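Side-chain contacts in alpha-L-rhamnosidase (Streptomyces avermitilis, PDB 3W5M), which releases terminal non-reducing alpha-L-rhamnose by hydrolysis of alpha-L-rhamnosides such as citrus flavonoids and gum arabic: residues Q44-S49 and S55-W60; T492-K495 and F499-D502; F764-D769 and T854-P859. One frame throughout, in Å; residues are numbered along the deposited sequence.

Three domains of one chain are sampled, and no two contacts touch or share a strand or helix: the nearest atoms of contacts 2 and 3 are about 26 Å apart. All three are partly buried. Contacts 1 and 2 both join sequence neighbours by antiparallel backbone pairing. Contact 1 buries 498 Å² and runs from buried valines to a hydrogen-bonded pair of exposed residues, Ser49 and Asp58; contact 2 buries 267 Å² and runs from buried Phe499 and Val500 to exposed Glu493, which lies on the phenylalanine. Contact 3 instead joins two helices distant in sequence, within the catalytic domain, through buried His766, partly exposed Arg856 and a water, burying 72 Å².

Contact 1 (Q44-S49 and S55-W60); sequences QVRVAS and SHPDVW
Val47 pairs with Trp60 where strand 40-48 meets the start of strand 60-66 in the N-terminal immunoglobulin-like domain, and a classic beta bulge sets the geometry. Val47 N gives a nearly straight bond (169°) to Trp60 O, while Val47 O takes two donors from the same face of its carbonyl plane, Trp60 N at 3.0 Å and Val59 N at 3.1 Å, the latter more bent. The tight side lies here. Val47 CG2 sits at the edge of the Trp60 indole, 3.8 Å from Trp60 CE3, and Val45 CG1 comes equally close to Trp60 CZ3. With its CG anti to the backbone N (chi1 -171°), Trp60 swings its six-membered ring along the strand to meet both valines. The other branch, Val47 CG1, touches Val59 CG1, and Tyr75 adds an edge-to-face ring contact with Trp60.

Toward solvent the packing is sparser. The extended Arg46 chain passes Pro57 obliquely, its CD 4.1 Å from Pro57 CG. Farther along, the exposed Asp58 carboxylate receives Ser49 N on OD1 (3.0 Å) and Ser49 OG on OD2 (2.9 Å), each through a syn lone pair. Two bonds to separate oxygens fix the rotation of this carboxylate, both from neutral donors of Ser49 across the contact. The bulge and the valine-tryptophan packing thus probably set the register, while the solvent-side bonds, which use both oxygens as acceptors, probably depend on Asp58 being ionised.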
ATOM      1  N   GLN A  44      -0.412   4.723  38.362  1.00 26.77           N
ATOM      2  CA  GLN A  44      -1.812   4.583  38.685  1.00 28.90           C
ATOM      3  C   GLN A  44      -2.630   5.144  37.572  1.00 27.41           C
ATOM      4  O   GLN A  44      -2.474   6.319  37.218  1.00 26.72           O
ATOM      5  CB  GLN A  44      -2.155   5.334  39.982  1.00 30.64           C
ATOM      6  CG  GLN A  44      -3.649   5.415  40.291  1.00 31.80           C
ATOM      7  CD  GLN A  44      -3.938   6.133  41.603  1.00 33.60           C
ATOM      8  OE1 GLN A  44      -3.094   6.874  42.111  1.00 32.56           O
ATOM      9  NE2 GLN A  44      -5.149   5.941  42.138  1.00 31.57           N
ATOM     10  N   VAL A  45      -3.551   4.323  37.049  1.00 26.60           N
ATOM     11  CA  VAL A  45      -4.427   4.753  35.980  1.00 26.92           C
ATOM     12  C   VAL A  45      -5.862   4.900  36.462  1.00 26.70           C
ATOM     13  O   VAL A  45      -6.368   4.051  37.174  1.00 28.56           O
ATOM     14  CB  VAL A  45      -4.386   3.766  34.781  1.00 25.91           C
ATOM     15  CG1 VAL A  45      -5.424   4.160  33.729  1.00 25.42           C
ATOM     16  CG2 VAL A  45      -2.976   3.675  34.208  1.00 27.22           C
ATOM     17  N   ARG A  46      -6.505   5.985  36.072  1.00 27.76           N
ATOM     18  CA  ARG A  46      -7.938   6.129  36.322  1.00 29.56           C
ATOM     19  C   ARG A  46      -8.668   6.321  35.028  1.00 28.02           C
ATOM     20  O   ARG A  46      -8.160   6.985  34.138  1.00 27.32           O
ATOM     21  CB  ARG A  46      -8.212   7.338  37.192  1.00 30.63           C
ATOM     22  CG  ARG A  46      -7.705   7.218  38.603  1.00 34.64           C
ATOM     23  CD  ARG A  46      -7.926   8.558  39.261  1.00 37.40           C
ATOM     24  NE  ARG A  46      -7.798   8.457  40.706  1.00 42.88           N
ATOM     25  CZ  ARG A  46      -7.847   9.499  41.524  1.00 39.07           C
ATOM     26  NH1 ARG A  46      -8.011  10.732  41.040  1.00 37.22           N
ATOM     27  NH2 ARG A  46      -7.715   9.296  42.821  1.00 39.27           N
ATOM     28  N   VAL A  47      -9.868   5.746  34.947  1.00 27.62           N
ATOM     29  CA  VAL A  47     -10.732   5.851  33.783  1.00 26.87           C
ATOM     30  C   VAL A  47     -12.120   6.213  34.293  1.00 26.79           C
ATOM     31  O   VAL A  47     -12.585   5.636  35.281  1.00 26.10           O
ATOM     32  CB  VAL A  47     -10.823   4.503  32.999  1.00 27.25           C
ATOM     33  CG1 VAL A  47     -11.607   4.686  31.710  1.00 26.09           C
ATOM     34  CG2 VAL A  47      -9.454   3.906  32.729  1.00 25.28           C
ATOM     35  N   ALA A  48     -12.763   7.153  33.610  1.00 26.88           N
ATOM     36  CA  ALA A  48     -14.058   7.676  34.005  1.00 29.05           C
ATOM     37  C   ALA A  48     -14.877   8.121  32.797  1.00 30.42           C
ATOM     38  O   ALA A  48     -14.350   8.243  31.671  1.00 29.57           O
ATOM     39  CB  ALA A  48     -13.862   8.830  34.998  1.00 26.19           C
ATOM     40  N   SER A  49     -16.171   8.367  33.012  1.00 30.36           N
ATOM     41  CA  SER A  49     -17.085   8.706  31.925  1.00 30.29           C
ATOM     42  C   SER A  49     -17.029  10.190  31.555  1.00 30.60           C
ATOM     43  O   SER A  49     -17.649  10.619  30.585  1.00 31.51           O
ATOM     44  CB  SER A  49     -18.523   8.283  32.279  1.00 35.07           C
ATOM     45  OG  SER A  49     -19.037   9.100  33.320  1.00 37.71           O
ATOM     46  N   SER A  55     -11.461  12.496  39.264  1.00 41.71           N
ATOM     47  CA  SER A  55     -11.160  12.578  40.708  1.00 45.27           C
ATOM     48  C   SER A  55     -11.972  11.580  41.550  1.00 47.10           C
ATOM     49  O   SER A  55     -11.521  11.143  42.626  1.00 46.22           O
ATOM     50  CB  SER A  55     -11.358  14.006  41.225  1.00 48.17           C
ATOM     51  OG  SER A  55     -12.623  14.508  40.844  1.00 54.01           O
ATOM     52  N   HIS A  56     -13.158  11.225  41.053  1.00 46.02           N
ATOM     53  CA  HIS A  56     -13.974  10.136  41.610  1.00 49.49           C
ATOM     54  C   HIS A  56     -14.365   9.205  40.459  1.00 45.28           C
ATOM     55  O   HIS A  56     -15.493   9.262  39.978  1.00 43.47           O
ATOM     56  CB  HIS A  56     -15.223  10.695  42.300  1.00 55.09           C
ATOM     57  CG  HIS A  56     -14.941  11.865  43.192  1.00 65.93           C
ATOM     58  ND1 HIS A  56     -15.155  13.169  42.799  1.00 69.19           N
ATOM     59  CD2 HIS A  56     -14.432  11.928  44.448  1.00 69.67           C
ATOM     60  CE1 HIS A  56     -14.805  13.985  43.779  1.00 71.91           C
ATOM     61  NE2 HIS A  56     -14.360  13.258  44.789  1.00 72.88           N
ATOM     62  N   PRO A  57     -13.415   8.363  39.995  1.00 43.80           N
ATOM     63  CA  PRO A  57     -13.576   7.591  38.747  1.00 40.29           C
ATOM     64  C   PRO A  57     -14.626   6.491  38.843  1.00 37.03           C
ATOM     65  O   PRO A  57     -14.584   5.678  39.753  1.00 38.03           O
ATOM     66  CB  PRO A  57     -12.189   6.970  38.545  1.00 38.91           C
ATOM     67  CG  PRO A  57     -11.613   6.886  39.925  1.00 42.31           C
ATOM     68  CD  PRO A  57     -12.097   8.127  40.611  1.00 39.69           C
ATOM     69  N   ASP A  58     -15.544   6.472  37.884  1.00 37.36           N
ATOM     70  CA  ASP A  58     -16.635   5.498  37.851  1.00 36.25           C
ATOM     71  C   ASP A  58     -16.369   4.282  36.958  1.00 37.05           C
ATOM     72  O   ASP A  58     -17.169   3.352  36.960  1.00 37.14           O
ATOM     73  CB  ASP A  58     -17.944   6.169  37.425  1.00 35.44           C
ATOM     74  CG  ASP A  58     -17.840   6.844  36.069  1.00 38.47           C
ATOM     75  OD1 ASP A  58     -16.741   6.832  35.471  1.00 36.84           O
ATOM     76  OD2 ASP A  58     -18.858   7.381  35.597  1.00 37.19           O
ATOM     77  N   VAL A  59     -15.271   4.275  36.192  1.00 33.93           N
ATOM     78  CA  VAL A  59     -14.984   3.095  35.341  1.00 31.55           C
ATOM     79  C   VAL A  59     -13.886   2.228  35.960  1.00 30.07           C
ATOM     80  O   VAL A  59     -14.099   1.063  36.264  1.00 31.82           O
ATOM     81  CB  VAL A  59     -14.679   3.515  33.868  1.00 30.21           C
ATOM     82  CG1 VAL A  59     -14.373   2.315  32.980  1.00 30.23           C
ATOM     83  CG2 VAL A  59     -15.827   4.324  33.286  1.00 31.32           C
ATOM     84  N   TRP A  60     -12.705   2.799  36.174  1.00 31.23           N
ATOM     85  CA  TRP A  60     -11.579   2.033  36.697  1.00 29.84           C
ATOM     86  C   TRP A  60     -10.627   2.922  37.477  1.00 29.96           C
ATOM     87  O   TRP A  60     -10.469   4.100  37.177  1.00 29.18           O
ATOM     88  CB  TRP A  60     -10.806   1.366  35.559  1.00 30.57           C
ATOM     89  CG  TRP A  60      -9.732   0.371  35.972  1.00 28.05           C
ATOM     90  CD1 TRP A  60      -9.833  -0.613  36.931  1.00 28.57           C
ATOM     91  CD2 TRP A  60      -8.434   0.216  35.381  1.00 28.72           C
ATOM     92  NE1 TRP A  60      -8.673  -1.340  36.982  1.00 28.47           N
ATOM     93  CE2 TRP A  60      -7.797  -0.857  36.040  1.00 28.17           C
ATOM     94  CE3 TRP A  60      -7.749   0.882  34.352  1.00 25.95           C
ATOM     95  CZ2 TRP A  60      -6.499  -1.270  35.720  1.00 28.43           C
ATOM     96  CZ3 TRP A  60      -6.455   0.482  34.041  1.00 28.49           C
ATOM     97  CH2 TRP A  60      -5.843  -0.593  34.719  1.00 28.39           C
TER

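Contact 2 (T492-K495 and F499-D502); sequences TEPK and FVLD
Thr492 and Val500 form a hydrogen-bonded antiparallel pair near the turn of the beta hairpin 480-493/498-503, in the concanavalin-like domain. Two backbone bonds define the register: Thr492 N to Val500 O, almost linear, and Val500 N to Thr492 O, each 2.9 Å long. Side by side and pointing the same way, the two side chains bring Thr492 OG1 to 3.6 Å from Val500 CB.

Glu493 and Phe499 also run alongside each other, but here flat groups stack. The carboxylate plane is turned 30° from the phenyl plane, and Glu493 CG lies over one ring face, 4.3 Å from the centroid and 23° off its normal, which meets the description of a CH-pi contact. That placement follows from an extended glutamate, CG anti to the backbone N (chi1 -176°), which carries the carboxylate onward above the outer ring atoms. The carboxylate itself is held by Gly497 N in the turn, which gives a hydrogen bond to Glu493 OE2, while the contact with the ring is the work of the CG methylene. Lys581 and Pro582 also touch the Phe499 side chain.

Pro494 meets Val500 differently, the two crossing at about a right angle where the chain turns a corner at Pro494. On the other side of strand 498-503 from strand 480-493, strand 572-576 continues the sheet, and Tyr572 touches the Val500 side chain. At the Pro494 crossing, the closest approach is between Pro494 CG and Val500 CG2, at 3.7 Å.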
ATOM      1  N   THR A 492       7.432  21.262 -19.347  1.00 33.24           N
ATOM      2  CA  THR A 492       8.084  21.177 -20.643  1.00 33.78           C
ATOM      3  C   THR A 492       7.032  20.822 -21.695  1.00 34.09           C
ATOM      4  O   THR A 492       5.934  20.381 -21.362  1.00 32.28           O
ATOM      5  CB  THR A 492       9.240  20.146 -20.683  1.00 33.35           C
ATOM      6  OG1 THR A 492       8.734  18.823 -20.473  1.00 34.92           O
ATOM      7  CG2 THR A 492      10.278  20.444 -19.641  1.00 34.51           C
ATOM      8  N   GLU A 493       7.366  21.039 -22.961  1.00 33.67           N
ATOM      9  CA  GLU A 493       6.521  20.626 -24.072  1.00 33.12           C
ATOM     10  C   GLU A 493       7.390  19.874 -25.065  1.00 37.03           C
ATOM     11  O   GLU A 493       7.873  20.479 -26.038  1.00 38.67           O
ATOM     12  CB  GLU A 493       5.855  21.853 -24.729  1.00 35.52           C
ATOM     13  CG  GLU A 493       4.877  21.485 -25.842  1.00 36.92           C
ATOM     14  CD  GLU A 493       4.214  22.692 -26.532  1.00 42.12           C
ATOM     15  OE1 GLU A 493       4.500  23.866 -26.175  1.00 42.04           O
ATOM     16  OE2 GLU A 493       3.387  22.455 -27.445  1.00 39.62           O
ATOM     17  N   PRO A 494       7.643  18.568 -24.813  1.00 34.64           N
ATOM     18  CA  PRO A 494       8.535  17.781 -25.684  1.00 36.39           C
ATOM     19  C   PRO A 494       7.983  17.377 -27.054  1.00 40.60           C
ATOM     20  O   PRO A 494       8.755  16.932 -27.906  1.00 41.18           O
ATOM     21  CB  PRO A 494       8.847  16.527 -24.848  1.00 36.78           C
ATOM     22  CG  PRO A 494       7.729  16.426 -23.880  1.00 34.23           C
ATOM     23  CD  PRO A 494       7.267  17.825 -23.591  1.00 33.03           C
ATOM     24  N   LYS A 495       6.669  17.489 -27.240  1.00 41.96           N
ATOM     25  CA  LYS A 495       6.006  17.319 -28.539  1.00 40.53           C
ATOM     26  C   LYS A 495       4.866  18.339 -28.542  1.00 42.63           C
ATOM     27  O   LYS A 495       4.353  18.672 -27.466  1.00 38.37           O
ATOM     28  CB  LYS A 495       5.443  15.906 -28.720  1.00 40.78           C
ATOM     29  CG  LYS A 495       6.425  14.740 -28.583  1.00 44.30           C
ATOM     30  CD  LYS A 495       7.341  14.578 -29.788  1.00 47.56           C
ATOM     31  CE  LYS A 495       8.260  13.380 -29.603  1.00 52.01           C
ATOM     32  NZ  LYS A 495       9.160  13.165 -30.778  1.00 53.44           N
ATOM     33  N   PHE A 499       2.343  18.184 -22.921  1.00 28.56           N
ATOM     34  CA  PHE A 499       3.098  18.849 -21.871  1.00 29.88           C
ATOM     35  C   PHE A 499       3.484  17.844 -20.798  1.00 31.50           C
ATOM     36  O   PHE A 499       2.719  16.913 -20.511  1.00 30.21           O
ATOM     37  CB  PHE A 499       2.285  19.991 -21.258  1.00 32.41           C
ATOM     38  CG  PHE A 499       1.911  21.062 -22.254  1.00 35.67           C
ATOM     39  CD1 PHE A 499       0.796  20.902 -23.083  1.00 38.03           C
ATOM     40  CD2 PHE A 499       2.693  22.210 -22.388  1.00 37.04           C
ATOM     41  CE1 PHE A 499       0.455  21.874 -24.015  1.00 41.90           C
ATOM     42  CE2 PHE A 499       2.357  23.192 -23.315  1.00 39.90           C
ATOM     43  CZ  PHE A 499       1.239  23.023 -24.134  1.00 42.72           C
ATOM     44  N   VAL A 500       4.679  18.016 -20.242  1.00 28.52           N
ATOM     45  CA  VAL A 500       5.175  17.133 -19.186  1.00 25.72           C
ATOM     46  C   VAL A 500       5.514  18.004 -17.986  1.00 28.32           C
ATOM     47  O   VAL A 500       6.286  18.964 -18.103  1.00 28.73           O
ATOM     48  CB  VAL A 500       6.384  16.283 -19.647  1.00 26.15           C
ATOM     49  CG1 VAL A 500       6.915  15.457 -18.480  1.00 25.98           C
ATOM     50  CG2 VAL A 500       6.012  15.372 -20.810  1.00 26.65           C
ATOM     51  N   LEU A 501       4.896  17.714 -16.839  1.00 26.82           N
ATOM     52  CA  LEU A 501       5.120  18.505 -15.642  1.00 26.22           C
ATOM     53  C   LEU A 501       5.873  17.644 -14.640  1.00 25.24           C
ATOM     54  O   LEU A 501       5.496  16.487 -14.400  1.00 25.72           O
ATOM     55  CB  LEU A 501       3.807  19.049 -15.052  1.00 27.35           C
ATOM     56  CG  LEU A 501       3.073  20.183 -15.796  1.00 27.38           C
ATOM     57  CD1 LEU A 501       2.370  19.671 -17.038  1.00 29.91           C
ATOM     58  CD2 LEU A 501       2.111  20.953 -14.901  1.00 28.75           C
ATOM     59  N   ASP A 502       6.951  18.204 -14.106  1.00 24.21           N
ATOM     60  CA  ASP A 502       7.856  17.511 -13.193  1.00 26.11           C
ATOM     61  C   ASP A 502       7.560  17.946 -11.778  1.00 26.29           C
ATOM     62  O   ASP A 502       7.627  19.130 -11.457  1.00 26.05           O
ATOM     63  CB  ASP A 502       9.295  17.858 -13.534  1.00 26.78           C
ATOM     64  CG  ASP A 502      10.314  17.118 -12.677  1.00 29.67           C
ATOM     65  OD1 ASP A 502       9.954  16.324 -11.783  1.00 28.11           O
ATOM     66  OD2 ASP A 502      11.518  17.312 -12.940  1.00 31.67           O
TER

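Contact 3 (F764-D769 and T854-P859); sequences FAHSAD and TPRLLP
Arg856 reaches from helix 854-863 toward His766 of helix 756-777 inside the (alpha/alpha)6 barrel, the catalytic domain of this family 78 glycoside hydrolase. The nearest CA atoms, those of the same two residues, are 13.1 Å apart, and only these side chains span the separation.

Along the second segment, Thr854 and Pro855 open the helix and lead to Arg856, whose chain is straight from CG to NE and then turns its guanidinium about the CD-NE bond (chi4 -90°). The His766 ring approaches from the opposite direction, sent toward Arg856 by a CG anti to the backbone N (chi1 -172°). Ring and guanidinium planes stand 86° apart, with His766 NE2 3.3 Å from Arg856 NH2. A water in the plane of the ring, at its edge, lies 2.9 Å from His766 NE2 and accepts a weak bond from Arg856 NH2; Arg856 NH1 is bonded to Ser820 OG. With an alanine in place of His766, the water is likely to lose its ring partner and the NH2 side of the guanidinium its histidine neighbour, Ser820 still holding NH1. Leu857 and Leu858 carry the helix on to Pro859, where it kinks because that nitrogen makes no bond to the preceding turn.

The Arg856 side chain is about 11 Å from that of Trp695, a rhamnose-binding residue. On the histidine side, the second-nearest ring atom to Arg856 NH2 is His766 CD2, at 3.7 Å.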
ATOM      1  N   PHE A 764      15.076 -21.407   7.271  1.00 23.95           N
ATOM      2  CA  PHE A 764      14.424 -22.376   8.139  1.00 23.82           C
ATOM      3  C   PHE A 764      15.007 -22.310   9.564  1.00 24.44           C
ATOM      4  O   PHE A 764      14.268 -22.178  10.551  1.00 23.24           O
ATOM      5  CB  PHE A 764      14.551 -23.783   7.490  1.00 24.71           C
ATOM      6  CG  PHE A 764      13.934 -24.932   8.270  1.00 25.31           C
ATOM      7  CD1 PHE A 764      12.896 -24.754   9.188  1.00 27.01           C
ATOM      8  CD2 PHE A 764      14.375 -26.233   8.039  1.00 27.38           C
ATOM      9  CE1 PHE A 764      12.341 -25.828   9.861  1.00 26.92           C
ATOM     10  CE2 PHE A 764      13.807 -27.314   8.710  1.00 27.11           C
ATOM     11  CZ  PHE A 764      12.789 -27.116   9.622  1.00 28.72           C
ATOM     12  N   ALA A 765      16.335 -22.404   9.662  1.00 25.83           N
ATOM     13  CA  ALA A 765      17.048 -22.262  10.932  1.00 24.76           C
ATOM     14  C   ALA A 765      16.740 -20.945  11.614  1.00 24.63           C
ATOM     15  O   ALA A 765      16.467 -20.929  12.815  1.00 25.03           O
ATOM     16  CB  ALA A 765      18.555 -22.372  10.719  1.00 26.25           C
ATOM     17  N   HIS A 766      16.804 -19.849  10.853  1.00 21.75           N
ATOM     18  CA  HIS A 766      16.595 -18.515  11.412  1.00 23.71           C
ATOM     19  C   HIS A 766      15.180 -18.377  11.995  1.00 23.88           C
ATOM     20  O   HIS A 766      14.996 -17.756  13.065  1.00 22.35           O
ATOM     21  CB  HIS A 766      16.810 -17.435  10.347  1.00 23.94           C
ATOM     22  CG  HIS A 766      16.791 -16.033  10.883  1.00 25.65           C
ATOM     23  ND1 HIS A 766      17.660 -15.590  11.856  1.00 26.50           N
ATOM     24  CD2 HIS A 766      16.015 -14.968  10.560  1.00 26.61           C
ATOM     25  CE1 HIS A 766      17.427 -14.314  12.110  1.00 30.35           C
ATOM     26  NE2 HIS A 766      16.429 -13.913  11.341  1.00 27.48           N
ATOM     27  N   SER A 767      14.196 -18.918  11.273  1.00 23.72           N
ATOM     28  CA  SER A 767      12.827 -18.952  11.786  1.00 26.24           C
ATOM     29  C   SER A 767      12.707 -19.758  13.093  1.00 24.89           C
ATOM     30  O   SER A 767      12.005 -19.338  14.011  1.00 22.22           O
ATOM     31  CB  SER A 767      11.849 -19.458  10.736  1.00 26.35           C
ATOM     32  OG  SER A 767      11.637 -18.438   9.796  1.00 29.53           O
ATOM     33  N   ALA A 768      13.398 -20.896  13.183  1.00 23.24           N
ATOM     34  CA  ALA A 768      13.430 -21.664  14.431  1.00 23.56           C
ATOM     35  C   ALA A 768      14.065 -20.870  15.580  1.00 23.08           C
ATOM     36  O   ALA A 768      13.593 -20.930  16.724  1.00 24.05           O
ATOM     37  CB  ALA A 768      14.172 -22.993  14.228  1.00 22.43           C
ATOM     38  N   ASP A 769      15.136 -20.144  15.264  1.00 24.14           N
ATOM     39  CA  ASP A 769      15.879 -19.298  16.205  1.00 24.10           C
ATOM     40  C   ASP A 769      14.944 -18.210  16.728  1.00 23.28           C
ATOM     41  O   ASP A 769      14.825 -17.991  17.940  1.00 22.49           O
ATOM     42  CB  ASP A 769      17.069 -18.668  15.477  1.00 26.26           C
ATOM     43  CG  ASP A 769      17.942 -17.785  16.362  1.00 27.55           C
ATOM     44  OD1 ASP A 769      17.662 -17.568  17.562  1.00 30.52           O
ATOM     45  OD2 ASP A 769      18.958 -17.289  15.842  1.00 30.03           O
ATOM     46  N   THR A 854      21.265  -8.014   0.783  1.00 23.42           N
ATOM     47  CA  THR A 854      21.520  -6.583   0.996  1.00 26.19           C
ATOM     48  C   THR A 854      21.219  -6.021   2.399  1.00 25.34           C
ATOM     49  O   THR A 854      22.021  -5.265   2.918  1.00 27.25           O
ATOM     50  CB  THR A 854      20.861  -5.712  -0.104  1.00 26.02           C
ATOM     51  OG1 THR A 854      21.434  -6.076  -1.366  1.00 28.52           O
ATOM     52  CG2 THR A 854      21.080  -4.193   0.136  1.00 27.49           C
ATOM     53  N   PRO A 855      20.058  -6.377   3.003  1.00 26.82           N
ATOM     54  CA  PRO A 855      19.734  -5.780   4.305  1.00 27.08           C
ATOM     55  C   PRO A 855      20.706  -6.185   5.407  1.00 27.39           C
ATOM     56  O   PRO A 855      20.856  -5.455   6.381  1.00 27.94           O
ATOM     57  CB  PRO A 855      18.332  -6.337   4.605  1.00 27.45           C
ATOM     58  CG  PRO A 855      18.238  -7.589   3.847  1.00 27.26           C
ATOM     59  CD  PRO A 855      19.044  -7.364   2.594  1.00 28.09           C
ATOM     60  N   ARG A 856      21.368  -7.333   5.233  1.00 27.91           N
ATOM     61  CA  ARG A 856      22.280  -7.869   6.255  1.00 27.77           C
ATOM     62  C   ARG A 856      23.761  -7.587   5.967  1.00 28.79           C
ATOM     63  O   ARG A 856      24.627  -7.866   6.798  1.00 25.98           O
ATOM     64  CB  ARG A 856      22.024  -9.387   6.437  1.00 29.96           C
ATOM     65  CG  ARG A 856      20.583  -9.742   6.823  1.00 31.35           C
ATOM     66  CD  ARG A 856      20.275 -11.237   6.805  1.00 33.04           C
ATOM     67  NE  ARG A 856      18.902 -11.519   7.263  1.00 35.75           N
ATOM     68  CZ  ARG A 856      18.545 -11.746   8.530  1.00 36.54           C
ATOM     69  NH1 ARG A 856      19.448 -11.753   9.505  1.00 35.32           N
ATOM     70  NH2 ARG A 856      17.267 -11.967   8.831  1.00 38.07           N
ATOM     71  N   LEU A 857      24.062  -7.013   4.804  1.00 27.24           N
ATOM     72  CA  LEU A 857      25.470  -6.873   4.366  1.00 27.40           C
ATOM     73  C   LEU A 857      26.293  -5.882   5.203  1.00 26.91           C
ATOM     74  O   LEU A 857      27.349  -6.228   5.749  1.00 27.06           O
ATOM     75  CB  LEU A 857      25.528  -6.506   2.859  1.00 28.45           C
ATOM     76  CG  LEU A 857      26.865  -6.111   2.188  1.00 29.89           C
ATOM     77  CD1 LEU A 857      27.786  -7.314   2.066  1.00 29.78           C
ATOM     78  CD2 LEU A 857      26.607  -5.503   0.813  1.00 30.09           C
ATOM     79  N   LEU A 858      25.836  -4.641   5.310  1.00 24.39           N
ATOM     80  CA  LEU A 858      26.599  -3.664   6.064  1.00 25.22           C
ATOM     81  C   LEU A 858      26.642  -4.035   7.557  1.00 27.06           C
ATOM     82  O   LEU A 858      27.704  -3.896   8.195  1.00 27.12           O
ATOM     83  CB  LEU A 858      26.144  -2.209   5.820  1.00 26.99           C
ATOM     84  CG  LEU A 858      26.274  -1.566   4.418  1.00 28.12           C
ATOM     85  CD1 LEU A 858      26.207  -0.051   4.492  1.00 28.74           C
ATOM     86  CD2 LEU A 858      27.560  -1.981   3.699  1.00 29.69           C
ATOM     87  N   PRO A 859      25.509  -4.520   8.128  1.00 27.96           N
ATOM     88  CA  PRO A 859      25.567  -5.004   9.532  1.00 27.30           C
ATOM     89  C   PRO A 859      26.598  -6.146   9.786  1.00 30.39           C
ATOM     90  O   PRO A 859      27.368  -6.074  10.754  1.00 30.17           O
ATOM     91  CB  PRO A 859      24.134  -5.494   9.786  1.00 28.86           C
ATOM     92  CG  PRO A 859      23.308  -4.607   8.913  1.00 29.09           C
ATOM     93  CD  PRO A 859      24.118  -4.502   7.630  1.00 27.97           C
TER
HETATM   94  O   HOH W   1      15.169 -11.306  11.135  1.00 39.57           O